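Local coordinates for protein halogenase (Chondromyces crocatus, PDB 3E1T) that binds flavin-adenine dinucleotide and probably chlorinates a precursor of chondrochloren as a variant FAD-dependent halogenase, at residues 147-152 / 157-162. Numbering follows the deposited sequence.
Sequences VRYRNT and LMAHAR
Val147 pairs with Ala159 and Tyr149 with Leu157 as antiparallel hydrogen-bonded pairs, and Arg148 faces Met158 between them as a non-hydrogen-bonded pair. Four backbone hydrogen bonds join the two strands. The shortest runs from Leu157 N to Tyr149 O, 2.7 Å. Tyr149 and Leu157 make the main side-chain contact. With chi1 at 64°, Tyr149 CG is flanked by N and C of its own backbone, and the ring lies across the neighbouring strand. Leu157 CB lies over one ring face in a CH-pi contact, 4.1 Å from the Tyr149 ring centroid. Leu157 CD1 reaches Tyr149 OH at 3.7 Å. Ala159 CB meets Tyr149 CE2 obliquely at 4.1 Å. On the opposite face of the sheet, Arg148 CB and Met158 CG are 4.4 Å apart, and Met158 SD lies obliquely near the guanidinium. Arg148 NE forms a salt bridge with Asp136. The Tyr149 ring also meets the His132 ring, and the Tyr149 side chain is about 7 Å from the bound FAD. The hairpin forms the middle of a four-stranded mixed sheet, between strands 6-8 and 133-140. Its Ala159 side packs on Ile11 of strand 10-13, in the parallel sheet of the Rossmann-type FAD-binding fold.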
loop_
_atom_site.group_PDB
_atom_site.type_symbol
_atom_site.label_atom_id
_atom_site.label_comp_id
_atom_site.label_asym_id
_atom_site.label_seq_id
_atom_site.Cartn_x
_atom_site.Cartn_y
_atom_site.Cartn_z
ATOM N N VAL A 147 -16.334 7.285 19.452
ATOM C CA VAL A 147 -15.846 8.346 18.590
ATOM C C VAL A 147 -16.764 9.566 18.651
ATOM O O VAL A 147 -17.948 9.439 18.970
ATOM C CB VAL A 147 -15.711 7.878 17.101
ATOM C CG1 VAL A 147 -14.671 6.757 16.964
ATOM C CG2 VAL A 147 -17.068 7.459 16.520
ATOM N N ARG A 148 -16.209 10.743 18.369
ATOM C CA ARG A 148 -17.013 11.917 18.034
ATOM C C ARG A 148 -16.939 12.128 16.532
ATOM O O ARG A 148 -15.848 12.089 15.958
ATOM C CB ARG A 148 -16.518 13.181 18.757
ATOM C CG ARG A 148 -16.848 14.489 18.001
ATOM C CD ARG A 148 -16.675 15.770 18.811
ATOM N NE ARG A 148 -15.523 15.744 19.711
ATOM C CZ ARG A 148 -15.613 15.517 21.014
ATOM N NH1 ARG A 148 -16.799 15.296 21.561
ATOM N NH2 ARG A 148 -14.525 15.505 21.766
ATOM N N TYR A 149 -18.089 12.356 15.902
ATOM C CA TYR A 149 -18.154 12.622 14.464
ATOM C C TYR A 149 -19.155 13.724 14.126
ATOM O O TYR A 149 -19.966 14.099 14.963
ATOM C CB TYR A 149 -18.513 11.343 13.685
ATOM C CG TYR A 149 -19.893 10.774 13.974
ATOM C CD1 TYR A 149 -20.973 11.056 13.140
ATOM C CD2 TYR A 149 -20.108 9.938 15.070
ATOM C CE1 TYR A 149 -22.245 10.527 13.397
ATOM C CE2 TYR A 149 -21.372 9.403 15.340
ATOM C CZ TYR A 149 -22.432 9.699 14.498
ATOM O OH TYR A 149 -23.679 9.170 14.760
ATOM N N ARG A 150 -19.081 14.227 12.894
ATOM C CA ARG A 150 -20.128 15.082 12.330
ATOM C C ARG A 150 -20.860 14.273 11.269
ATOM O O ARG A 150 -20.216 13.647 10.421
ATOM C CB ARG A 150 -19.551 16.340 11.677
ATOM C CG ARG A 150 -18.390 16.993 12.404
ATOM C CD ARG A 150 -17.864 18.178 11.599
ATOM N NE ARG A 150 -18.721 19.358 11.739
ATOM C CZ ARG A 150 -18.691 20.417 10.931
ATOM N NH1 ARG A 150 -17.851 20.459 9.901
ATOM N NH2 ARG A 150 -19.505 21.441 11.150
ATOM N N ASN A 151 -22.192 14.280 11.311
ATOM C CA ASN A 151 -22.990 13.583 10.300
ATOM C C ASN A 151 -23.111 14.407 9.012
ATOM O O ASN A 151 -22.374 15.375 8.829
ATOM C CB ASN A 151 -24.359 13.148 10.859
ATOM C CG ASN A 151 -25.308 14.317 11.108
ATOM O OD1 ASN A 151 -25.025 15.459 10.751
ATOM N ND2 ASN A 151 -26.453 14.022 11.714
ATOM N N THR A 152 -24.032 14.022 8.131
ATOM C CA THR A 152 -24.192 14.659 6.818
ATOM C C THR A 152 -24.409 16.178 6.882
ATOM O O THR A 152 -23.826 16.927 6.095
ATOM C CB THR A 152 -25.315 13.983 6.016
ATOM O OG1 THR A 152 -25.081 12.570 5.986
ATOM C CG2 THR A 152 -25.357 14.512 4.597
ATOM N N LEU A 157 -22.071 14.400 16.675
ATOM C CA LEU A 157 -22.642 13.296 17.460
ATOM C C LEU A 157 -21.595 12.350 18.053
ATOM O O LEU A 157 -20.390 12.552 17.886
ATOM C CB LEU A 157 -23.625 12.492 16.609
ATOM C CG LEU A 157 -24.950 13.116 16.171
ATOM C CD1 LEU A 157 -25.815 12.035 15.536
ATOM C CD2 LEU A 157 -25.681 13.778 17.341
ATOM N N MET A 158 -22.067 11.305 18.733
ATOM C CA MET A 158 -21.187 10.291 19.301
ATOM C C MET A 158 -21.716 8.870 19.138
ATOM O O MET A 158 -22.924 8.655 18.994
ATOM C CB MET A 158 -20.916 10.580 20.778
ATOM C CG MET A 158 -20.036 11.793 21.004
ATOM S SD MET A 158 -19.844 12.222 22.734
ATOM C CE MET A 158 -21.485 12.838 23.156
ATOM N N ALA A 159 -20.795 7.907 19.155
ATOM C CA ALA A 159 -21.133 6.487 19.117
ATOM C C ALA A 159 -20.107 5.690 19.915
ATOM O O ALA A 159 -18.963 6.109 20.043
ATOM C CB ALA A 159 -21.207 5.990 17.673
ATOM N N HIS A 160 -20.520 4.544 20.449
ATOM C CA HIS A 160 -19.666 3.757 21.340
ATOM C C HIS A 160 -19.560 2.314 20.874
ATOM O O HIS A 160 -20.466 1.812 20.224
ATOM C CB HIS A 160 -20.188 3.799 22.785
ATOM C CG HIS A 160 -20.510 5.176 23.278
ATOM N ND1 HIS A 160 -21.628 5.450 24.038
ATOM C CD2 HIS A 160 -19.868 6.359 23.115
ATOM C CE1 HIS A 160 -21.659 6.740 24.323
ATOM N NE2 HIS A 160 -20.605 7.315 23.770
ATOM N N ALA A 161 -18.450 1.655 21.212
ATOM C CA ALA A 161 -18.211 0.269 20.822
ATOM C C ALA A 161 -17.103 -0.330 21.657
ATOM O O ALA A 161 -16.341 0.396 22.291
ATOM C CB ALA A 161 -17.856 0.181 19.335
ATOM N N ARG A 162 -17.010 -1.655 21.659
ATOM C CA ARG A 162 -15.911 -2.334 22.339
ATOM C C ARG A 162 -14.555 -2.125 21.615
ATOM O O ARG A 162 -13.497 -2.104 22.257
ATOM C CB ARG A 162 -16.227 -3.827 22.507
ATOM C CG ARG A 162 -15.242 -4.570 23.414
ATOM C CD ARG A 162 -15.524 -6.061 23.485
ATOM N NE ARG A 162 -14.348 -6.814 23.927
ATOM C CZ ARG A 162 -14.316 -8.129 24.138
ATOM N NH1 ARG A 162 -15.404 -8.874 23.973
ATOM N NH2 ARG A 162 -13.187 -8.710 24.527
#